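Local coordinates for protein putative glycoside hydrolase (Bacteroides thetaiotaomicron VPI-5482, PDB 3HBZ) that binds calcium and sodium ions and may act in carbohydrate metabolism, possibly as a glycoside hydrolase, at residues T166-F169 / G170-G174; I58-P61 / S62-R66; L204-R207 / H208-Y212; S186-V189 / G190-M193. One frame throughout, in Å; residues are numbered along the deposited sequence. Where two conformers were deposited one is given.

How the interactions relate
From the N terminus the chain first meets interaction 2, where a tight turn leaves the outermost strand 57-59 of the five-stranded mixed sheet and starts the loop toward strand 72-77. Interaction 1 follows strand 158-165 as the short helix 167-172, and interaction 4 begins the turn after strand 185-187 that leads by helix 196-199 to strand 200-205. Interaction 3 then links that strand to strand 210-220. All four are local and lie in series; none nests in or crosses another. Interactions 1 and 4 touch, Met173 CE lying 3.4 Å from Met193 O. Interactions 4 and 3, centres 25 Å apart, are related through the antiparallel neighbours 185-187 and 200-205, while interaction 2 stands well apart.

Interaction 1 of 4, residues T166-F169 / G170-G174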
loop_
_atom_site.group_PDB
_atom_site.type_symbol
_atom_site.label_atom_id
_atom_site.label_comp_id
_atom_site.label_asym_id
_atom_site.label_seq_id
_atom_site.Cartn_x
_atom_site.Cartn_y
_atom_site.Cartn_z
ATOM N N THR A 166 -10.864 -14.616 8.710
ATOM C CA THR A 166 -9.697 -15.290 8.128
ATOM C C THR A 166 -9.805 -16.813 8.243
ATOM O O THR A 166 -8.842 -17.537 7.940
ATOM C CB THR A 166 -8.442 -14.887 8.859
ATOM O OG1 THR A 166 -8.632 -15.192 10.246
ATOM C CG2 THR A 166 -8.169 -13.428 8.686
ATOM N N GLY A 167 -10.952 -17.301 8.728
ATOM C CA GLY A 167 -11.211 -18.741 8.793
ATOM C C GLY A 167 -10.338 -19.461 9.835
ATOM O O GLY A 167 -9.631 -18.844 10.637
ATOM N N PHE A 168 -10.333 -20.775 9.758
ATOM C CA PHE A 168 -9.621 -21.587 10.738
ATOM C C PHE A 168 -8.118 -21.273 10.775
ATOM O O PHE A 168 -7.501 -21.196 11.862
ATOM C CB PHE A 168 -9.852 -23.073 10.458
ATOM C CG PHE A 168 -9.134 -23.993 11.439
ATOM C CD1 PHE A 168 -9.496 -24.012 12.782
ATOM C CD2 PHE A 168 -8.090 -24.811 11.018
ATOM C CE1 PHE A 168 -8.819 -24.815 13.688
ATOM C CE2 PHE A 168 -7.433 -25.641 11.892
ATOM C CZ PHE A 168 -7.788 -25.651 13.244
ATOM N N PHE A 169 -7.526 -21.068 9.600
ATOM C CA PHE A 169 -6.079 -20.957 9.531
ATOM C C PHE A 169 -5.657 -19.616 10.108
ATOM O O PHE A 169 -4.677 -19.511 10.844
ATOM C CB PHE A 169 -5.570 -21.194 8.103
ATOM C CG PHE A 169 -5.804 -22.596 7.577
ATOM C CD1 PHE A 169 -5.678 -23.733 8.395
ATOM C CD2 PHE A 169 -6.098 -22.792 6.236
ATOM C CE1 PHE A 169 -5.880 -25.010 7.881
ATOM C CE2 PHE A 169 -6.281 -24.029 5.724
ATOM C CZ PHE A 169 -6.183 -25.164 6.522
ATOM N N GLY A 170 -6.419 -18.584 9.823
ATOM C CA GLY A 170 -6.169 -17.307 10.455
ATOM C C GLY A 170 -6.297 -17.386 11.977
ATOM O O GLY A 170 -5.446 -16.813 12.734
ATOM N N SER A 171 -7.297 -18.113 12.456
ATOM C CA SER A 171 -7.484 -18.174 13.902
ATOM C C SER A 171 -6.363 -18.902 14.615
ATOM O O SER A 171 -5.934 -18.476 15.704
ATOM C CB SER A 171 -8.833 -18.757 14.310
ATOM O OG SER A 171 -8.884 -20.143 14.175
ATOM N N ILE A 172 -5.841 -19.970 14.023
ATOM C CA ILE A 172 -4.726 -20.618 14.673
ATOM C C ILE A 172 -3.445 -19.748 14.673
ATOM O O ILE A 172 -2.580 -19.957 15.513
ATOM C CB ILE A 172 -4.490 -22.105 14.228
ATOM C CG1 ILE A 172 -3.855 -22.199 12.869
ATOM C CG2 ILE A 172 -5.775 -22.963 14.309
ATOM C CD1 ILE A 172 -2.421 -21.949 12.961
HETATM N N MSE A 173 -3.338 -18.746 13.793
HETATM C CA MSE A 173 -2.192 -17.833 13.828
HETATM C C MSE A 173 -2.453 -16.664 14.788
HETATM O O MSE A 173 -1.639 -15.732 14.882
HETATM C CB MSE A 173 -1.874 -17.268 12.423
HETATM C CG MSE A 173 -1.476 -18.310 11.381
HETATM SE SE MSE A 173 0.058 -19.342 11.908
HETATM C CE MSE A 173 1.348 -17.916 11.824
ATOM N N GLY A 174 -3.592 -16.660 15.471
ATOM C CA GLY A 174 -3.912 -15.545 16.366
ATOM C C GLY A 174 -4.362 -14.328 15.593
ATOM O O GLY A 174 -4.296 -13.232 16.121
#
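Over one face of the Phe168 ring lies the CG2 methyl of Ile172, one helical turn on; Ser171 OG comes to the same ring obliquely. The methyl stands 3.8 Å from the ring centroid and 24° off the normal, a CH-pi contact displaced toward CZ, with CZ to CG2 at 3.5 Å. The pair rides on the short helix 167-172, which joins strand 158-165 to strand 177-183 and which a Schellman motif closes at Gly174, where phi turns positive. Phe168 holds CG anti to its own N (chi1 180°), and this swings the ring round to the Ile172 methyl although its CB sets out away from residues 170-174.

Along the backbone the bonds run from each N-H to the carbonyl four residues back: Gly170 N to Thr166 O at 3.2 Å, Ser171 N to Gly167 O at 3.0 Å, Ile172 N to Phe168 O at 3.0 Å, and a weak one from Met173 N to Phe169 O. Glycine at 170 suits this first turn, since a CB there would collide with Thr166 OG1, which is hydrogen-bonded to Met175 O just past the helix. Phe168 O is gripped twice: besides Ile172 N, it accepts the hydroxyl of Ser171, whose OG turns back to this carbonyl three residues earlier and lies 2.9 Å from Phe168 O, tilted 29° from the carbonyl plane.

Interaction 2 of 4, residues I58-P61 / S62-R66; sequences IDPP and SGTAR
Thr64 turns its OG1 anti to the carbonyl carbon and beside its own N (chi1 -56°), which brings the hydroxyl to Pro61 O, where the turn already directs Thr64 N. OG1 of Thr64 lies 2.6 Å from Pro61 O, and Thr64 N bonds to Pro61 O at 3.1 Å, each donor somewhat tilted from the carbonyl plane. A valine in place of Thr64 would probably leave Pro61 O with the backbone amide as its one mate in this turn and its grip on the loop weakened. The same hydroxyl brushes the proline ring, with OG1 3.3 Å from Pro61 CD.

A bend at chi3 (75°) folds the end of Arg66 back across Pro60 at about a right angle. Pro60, after a cis peptide bond, sets CG over one face of the guanidinium, 3.5 Å from Arg66 NH1; that nitrogen donates to Gln73 O, and Arg66 makes a cation-pi contact with Tyr74. Ile58 CG2 reaches Ser62 N at 3.5 Å, while Ser62 OG is hydrogen-bonded to Phe50 N. Gly63 takes a positive phi at which a CB would jam against the preceding carbonyl, the signature of the type II beta turn from Pro61 to Thr64 that follows edge strand 57-59.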
loop_
_atom_site.group_PDB
_atom_site.type_symbol
_atom_site.label_atom_id
_atom_site.label_comp_id
_atom_site.label_asym_id
_atom_site.label_seq_id
_atom_site.Cartn_x
_atom_site.Cartn_y
_atom_site.Cartn_z
ATOM N N ILE A 58 18.556 -14.035 -15.752
ATOM C CA ILE A 58 17.528 -13.077 -16.116
ATOM C C ILE A 58 17.752 -12.606 -17.563
ATOM O O ILE A 58 18.880 -12.419 -18.005
ATOM C CB ILE A 58 17.473 -11.905 -15.129
ATOM C CG1 ILE A 58 16.250 -11.007 -15.394
ATOM C CG2 ILE A 58 18.755 -11.081 -15.210
ATOM C CD1 ILE A 58 15.979 -9.944 -14.307
ATOM N N ASP A 59 16.665 -12.418 -18.281
ATOM C CA ASP A 59 16.685 -12.064 -19.704
ATOM C C ASP A 59 15.717 -10.910 -19.850
ATOM O O ASP A 59 14.555 -11.048 -19.516
ATOM C CB ASP A 59 16.214 -13.236 -20.548
ATOM C CG ASP A 59 16.193 -12.934 -22.047
ATOM O OD1 ASP A 59 17.066 -12.217 -22.528
ATOM O OD2 ASP A 59 15.294 -13.435 -22.747
ATOM N N PRO A 60 16.201 -9.748 -20.325
ATOM C CA PRO A 60 17.579 -9.492 -20.665
ATOM C C PRO A 60 18.437 -9.402 -19.409
ATOM O O PRO A 60 17.894 -9.367 -18.313
ATOM C CB PRO A 60 17.521 -8.143 -21.408
ATOM C CG PRO A 60 16.359 -7.491 -20.864
ATOM C CD PRO A 60 15.357 -8.565 -20.533
ATOM N N PRO A 61 19.773 -9.406 -19.562
ATOM C CA PRO A 61 20.608 -9.530 -18.364
ATOM C C PRO A 61 20.583 -8.285 -17.463
ATOM O O PRO A 61 20.245 -7.158 -17.927
ATOM C CB PRO A 61 22.025 -9.771 -18.921
ATOM C CG PRO A 61 21.852 -10.058 -20.409
ATOM C CD PRO A 61 20.553 -9.430 -20.814
ATOM N N SER A 62 20.952 -8.493 -16.192
ATOM C CA SER A 62 21.086 -7.402 -15.234
ATOM C C SER A 62 21.980 -6.329 -15.808
ATOM O O SER A 62 23.010 -6.633 -16.388
ATOM C CB SER A 62 21.675 -7.902 -13.897
ATOM O OG SER A 62 21.715 -6.852 -12.930
ATOM N N GLY A 63 21.585 -5.068 -15.657
ATOM C CA GLY A 63 22.385 -3.965 -16.154
ATOM C C GLY A 63 22.119 -3.629 -17.622
ATOM O O GLY A 63 22.834 -2.827 -18.189
ATOM N N THR A 64 21.113 -4.242 -18.246
ATOM C CA THR A 64 20.722 -3.826 -19.601
ATOM C C THR A 64 20.030 -2.454 -19.544
ATOM O O THR A 64 19.125 -2.251 -18.733
ATOM C CB THR A 64 19.761 -4.843 -20.265
ATOM O OG1 THR A 64 20.365 -6.145 -20.287
ATOM C CG2 THR A 64 19.402 -4.411 -21.720
ATOM N N ALA A 65 20.451 -1.537 -20.419
ATOM C CA ALA A 65 19.841 -0.224 -20.538
ATOM C C ALA A 65 18.535 -0.385 -21.309
ATOM O O ALA A 65 18.506 -1.053 -22.351
ATOM C CB ALA A 65 20.787 0.794 -21.311
ATOM N N ARG A 66 17.468 0.233 -20.809
ATOM C CA ARG A 66 16.189 0.197 -21.503
ATOM C C ARG A 66 15.457 1.489 -21.304
ATOM O O ARG A 66 15.815 2.290 -20.427
ATOM C CB ARG A 66 15.325 -0.961 -21.011
ATOM C CG ARG A 66 16.106 -2.227 -20.696
ATOM C CD ARG A 66 15.178 -3.349 -20.214
ATOM N NE ARG A 66 14.420 -3.943 -21.311
ATOM C CZ ARG A 66 13.640 -5.007 -21.171
ATOM N NH1 ARG A 66 13.515 -5.599 -19.997
ATOM N NH2 ARG A 66 12.990 -5.491 -22.206
#

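Interaction 3 of 4, residues L204-R207 / H208-Y212; sequences LPFR and HIPTY. With ACT (acetate ion), chain H.
Phe206 and His208 form an offset edge-to-face pair, the imidazole edge directed at the phenyl face, with planes at 74° and centroids 5.5 Å apart. With CG of Phe206 anti to its N (chi1 -172°), the ring reaches past Arg207 to lie beneath the following backbone: His208 N stands over one face, and Phe206 CD2 is 3.2 Å from His208 O. Apolar packing adds to this on the same side of the ring, at its edge, where Pro210 CD lies 3.9 Å from Phe206 CE2.

The polar contacts centre on an acetate, probably from the crystallisation liquor. Arg207 N donates to acetate O at 2.6 Å, and Leu96 N also bonds to the ion. Its methyl CH3 lies against both rings, 3.5 Å from Phe206 CE1 and 3.6 Å from His208 CD2.

Reducing Phe206 to an alanine is likely to open a gap beneath His208 and leave the imidazole edge without its aromatic mate. His208 has further anchors, ND1 bonding to Glu341 and the ring stacking on Tyr338. Phe206 and Pro210 both pack on Val308 of strand 306-313 and Leu336 of strand 328-338, so the link from strand 200-205 to strand 210-220 is seated on those two strands.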
loop_
_atom_site.group_PDB
_atom_site.type_symbol
_atom_site.label_atom_id
_atom_site.label_comp_id
_atom_site.label_asym_id
_atom_site.label_seq_id
_atom_site.Cartn_x
_atom_site.Cartn_y
_atom_site.Cartn_z
ATOM N N LEU A 204 5.038 7.382 0.896
ATOM C CA LEU A 204 5.939 7.588 -0.208
ATOM C C LEU A 204 6.369 9.061 -0.196
ATOM O O LEU A 204 5.728 9.898 0.459
ATOM C CB LEU A 204 5.269 7.218 -1.530
ATOM C CG LEU A 204 5.053 5.707 -1.807
ATOM C CD1 LEU A 204 4.254 5.495 -3.145
ATOM C CD2 LEU A 204 6.369 4.970 -1.815
ATOM N N PRO A 205 7.446 9.389 -0.910
ATOM C CA PRO A 205 7.944 10.775 -0.840
ATOM C C PRO A 205 6.941 11.796 -1.384
ATOM O O PRO A 205 6.240 11.503 -2.358
ATOM C CB PRO A 205 9.216 10.731 -1.684
ATOM C CG PRO A 205 9.657 9.311 -1.577
ATOM C CD PRO A 205 8.382 8.516 -1.628
ATOM N N PHE A 206 6.838 12.948 -0.706
ATOM C CA PHE A 206 5.885 14.020 -1.063
ATOM C C PHE A 206 6.588 15.355 -0.880
ATOM O O PHE A 206 7.210 15.589 0.165
ATOM C CB PHE A 206 4.642 13.921 -0.161
ATOM C CG PHE A 206 3.519 14.843 -0.571
ATOM C CD1 PHE A 206 2.888 14.694 -1.800
ATOM C CD2 PHE A 206 3.109 15.883 0.281
ATOM C CE1 PHE A 206 1.859 15.575 -2.193
ATOM C CE2 PHE A 206 2.096 16.744 -0.079
ATOM C CZ PHE A 206 1.463 16.601 -1.350
ATOM N N ARG A 207 6.550 16.216 -1.896
ATOM C CA ARG A 207 7.352 17.452 -1.872
ATOM C C ARG A 207 6.517 18.738 -1.744
ATOM O O ARG A 207 6.972 19.804 -2.088
ATOM C CB ARG A 207 8.284 17.533 -3.100
ATOM C CG ARG A 207 9.281 16.371 -3.218
ATOM C CD ARG A 207 10.128 16.479 -4.494
ATOM N NE ARG A 207 10.780 15.191 -4.815
ATOM C CZ ARG A 207 12.096 14.968 -4.904
ATOM N NH1 ARG A 207 12.965 15.936 -4.696
ATOM N NH2 ARG A 207 12.552 13.754 -5.215
ATOM N N HIS A 208 5.314 18.643 -1.187
ATOM C CA HIS A 208 4.506 19.841 -0.838
ATOM C C HIS A 208 4.069 19.719 0.634
ATOM O O HIS A 208 4.279 18.681 1.249
ATOM C CB HIS A 208 3.261 19.949 -1.729
ATOM C CG HIS A 208 3.553 19.831 -3.188
ATOM N ND1 HIS A 208 4.183 20.832 -3.902
ATOM C CD2 HIS A 208 3.327 18.818 -4.066
ATOM C CE1 HIS A 208 4.314 20.449 -5.164
ATOM N NE2 HIS A 208 3.806 19.230 -5.290
ATOM N N ILE A 209 3.438 20.769 1.156
ATOM C CA ILE A 209 2.954 20.817 2.515
ATOM C C ILE A 209 1.487 20.473 2.443
ATOM O O ILE A 209 0.678 21.291 1.977
ATOM C CB ILE A 209 3.144 22.205 3.156
ATOM C CG1 ILE A 209 4.635 22.566 3.256
ATOM C CG2 ILE A 209 2.536 22.220 4.572
ATOM C CD1 ILE A 209 4.913 23.990 3.769
ATOM N N PRO A 210 1.129 19.247 2.861
ATOM C CA PRO A 210 -0.251 18.889 2.849
ATOM C C PRO A 210 -1.010 19.658 3.930
ATOM O O PRO A 210 -0.496 19.823 5.046
ATOM C CB PRO A 210 -0.210 17.382 3.113
ATOM C CG PRO A 210 0.952 17.173 3.923
ATOM C CD PRO A 210 1.952 18.210 3.512
ATOM N N THR A 211 -2.207 20.129 3.587
ATOM C CA THR A 211 -3.058 20.891 4.505
ATOM C C THR A 211 -4.382 20.213 4.893
ATOM O O THR A 211 -4.852 20.395 6.033
ATOM C CB THR A 211 -3.347 22.287 3.892
ATOM O OG1 THR A 211 -3.807 22.111 2.555
ATOM C CG2 THR A 211 -2.048 23.116 3.857
ATOM N N TYR A 212 -4.974 19.426 3.978
ATOM C CA TYR A 212 -6.239 18.718 4.252
ATOM C C TYR A 212 -6.303 17.439 3.459
ATOM O O TYR A 212 -5.722 17.362 2.360
ATOM C CB TYR A 212 -7.477 19.533 3.815
ATOM C CG TYR A 212 -7.640 20.828 4.551
ATOM C CD1 TYR A 212 -7.045 21.968 4.075
ATOM C CD2 TYR A 212 -8.335 20.898 5.754
ATOM C CE1 TYR A 212 -7.135 23.160 4.744
ATOM C CE2 TYR A 212 -8.453 22.127 6.444
ATOM C CZ TYR A 212 -7.832 23.238 5.917
ATOM O OH TYR A 212 -7.895 24.467 6.488
HETATM C C ACT H . 4.976 15.112 -4.858
HETATM O O ACT H . 5.689 15.896 -4.334
HETATM O OXT ACT H . 5.645 14.030 -4.918
HETATM C CH3 ACT H . 3.506 15.456 -5.284
#

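Interaction 4 of 4, residues S186-V189 / G190-M193; sequences SFDV and GNAM
Asp188 serves the chain after it with two separate acceptors. Its carboxylate OD1 takes the amide of Gly190 at 3.0 Å (OD1 to N), an Asx turn, while its backbone O takes Asn191 N at 3.0 Å, a bond from residue i+3 back to i that sets up the 3-10 turn after strand 185-187. The Asp188 backbone also pairs with Ala199. The carboxylate is anti to the backbone N (chi1 174°), which carries OD1 forward over the turn; Gly190 N meets it on the anti side, 32° out of the carboxylate plane. A CB on residue 190 would be tight against OD1, so glycine fits here.

The next carbonyl is used as well. Ala192 N bonds to Val189 O at 3.2 Å, nearly straight at the hydrogen, though the amide comes from well above the carbonyl plane. The other carboxylate oxygen has a looser setting. Lys201 NZ offers it a long, weak ion pair, and Asn191 ND2 stands 3.8 Å from Asp188 OD2, with the two flat groups turned 51° apart. The side chain of Asn191 also packs against helix 196-199.

Beneath these bonds the apolar residues gather around Ala192. Its CB lies 3.8 Å from Phe187 CE2 and 4.2 Å from Val189 CG2, and both of those side chains rest on Ala131 of helix 130-134. A hexaethylene glycol, probably from the crystallisation liquor, sits about 4 Å from the Asp188 side chain. The chemistry implies a turn fixed chiefly by short-range backbone donors, with one oxygen of Asp188 committed to the fold and the other held more loosely, by a long, weak ion pair to Lys201.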
loop_
_atom_site.group_PDB
_atom_site.type_symbol
_atom_site.label_atom_id
_atom_site.label_comp_id
_atom_site.label_asym_id
_atom_site.label_seq_id
_atom_site.Cartn_x
_atom_site.Cartn_y
_atom_site.Cartn_z
ATOM N N SER A 186 3.664 0.234 0.765
ATOM C CA SER A 186 3.695 -1.110 0.244
ATOM C C SER A 186 3.366 -2.150 1.306
ATOM O O SER A 186 3.396 -1.867 2.511
ATOM C CB SER A 186 5.071 -1.400 -0.376
ATOM O OG SER A 186 6.088 -1.255 0.585
ATOM N N PHE A 187 3.049 -3.356 0.842
ATOM C CA PHE A 187 2.714 -4.470 1.746
ATOM C C PHE A 187 3.811 -5.518 1.625
ATOM O O PHE A 187 4.041 -6.058 0.574
ATOM C CB PHE A 187 1.371 -5.102 1.421
ATOM C CG PHE A 187 0.915 -6.153 2.453
ATOM C CD1 PHE A 187 0.401 -5.766 3.651
ATOM C CD2 PHE A 187 1.049 -7.493 2.210
ATOM C CE1 PHE A 187 -0.019 -6.685 4.588
ATOM C CE2 PHE A 187 0.660 -8.435 3.163
ATOM C CZ PHE A 187 0.115 -8.022 4.334
ATOM N N ASP A 188 4.524 -5.768 2.714
ATOM C CA ASP A 188 5.641 -6.698 2.696
ATOM C C ASP A 188 5.131 -8.068 3.092
ATOM O O ASP A 188 4.965 -8.366 4.278
ATOM C CB ASP A 188 6.727 -6.186 3.621
ATOM C CG ASP A 188 7.895 -7.174 3.801
ATOM O OD1 ASP A 188 7.855 -8.303 3.302
ATOM O OD2 ASP A 188 8.812 -6.788 4.495
ATOM N N VAL A 189 4.913 -8.919 2.097
ATOM C CA VAL A 189 4.197 -10.163 2.321
ATOM C C VAL A 189 5.035 -11.125 3.165
ATOM O O VAL A 189 4.484 -12.012 3.751
ATOM C CB VAL A 189 3.747 -10.859 0.999
ATOM C CG1 VAL A 189 4.957 -11.472 0.254
ATOM C CG2 VAL A 189 2.670 -11.946 1.299
ATOM N N GLY A 190 6.345 -10.885 3.299
ATOM C CA GLY A 190 7.207 -11.725 4.137
ATOM C C GLY A 190 6.906 -11.556 5.627
ATOM O O GLY A 190 7.211 -12.429 6.400
ATOM N N ASN A 191 6.288 -10.446 6.019
ATOM C CA ASN A 191 5.832 -10.257 7.390
ATOM C C ASN A 191 4.331 -10.514 7.651
ATOM O O ASN A 191 3.824 -10.303 8.755
ATOM C CB ASN A 191 6.184 -8.837 7.824
ATOM C CG ASN A 191 7.588 -8.747 8.438
ATOM O OD1 ASN A 191 7.999 -9.605 9.213
ATOM N ND2 ASN A 191 8.283 -7.683 8.134
ATOM N N ALA A 192 3.600 -10.916 6.612
ATOM C CA ALA A 192 2.151 -10.874 6.653
ATOM C C ALA A 192 1.560 -11.661 7.826
ATOM O O ALA A 192 0.564 -11.272 8.407
ATOM C CB ALA A 192 1.563 -11.417 5.339
HETATM N N MSE A 193 2.183 -12.778 8.160
HETATM C CA MSE A 193 1.670 -13.632 9.191
HETATM C C MSE A 193 2.711 -13.934 10.258
HETATM O O MSE A 193 2.637 -14.957 10.902
HETATM C CB MSE A 193 1.172 -14.917 8.525
HETATM C CG MSE A 193 -0.110 -14.713 7.847
HETATM SE SE MSE A 193 -0.966 -16.388 7.386
HETATM C CE MSE A 193 -2.707 -15.916 7.670
#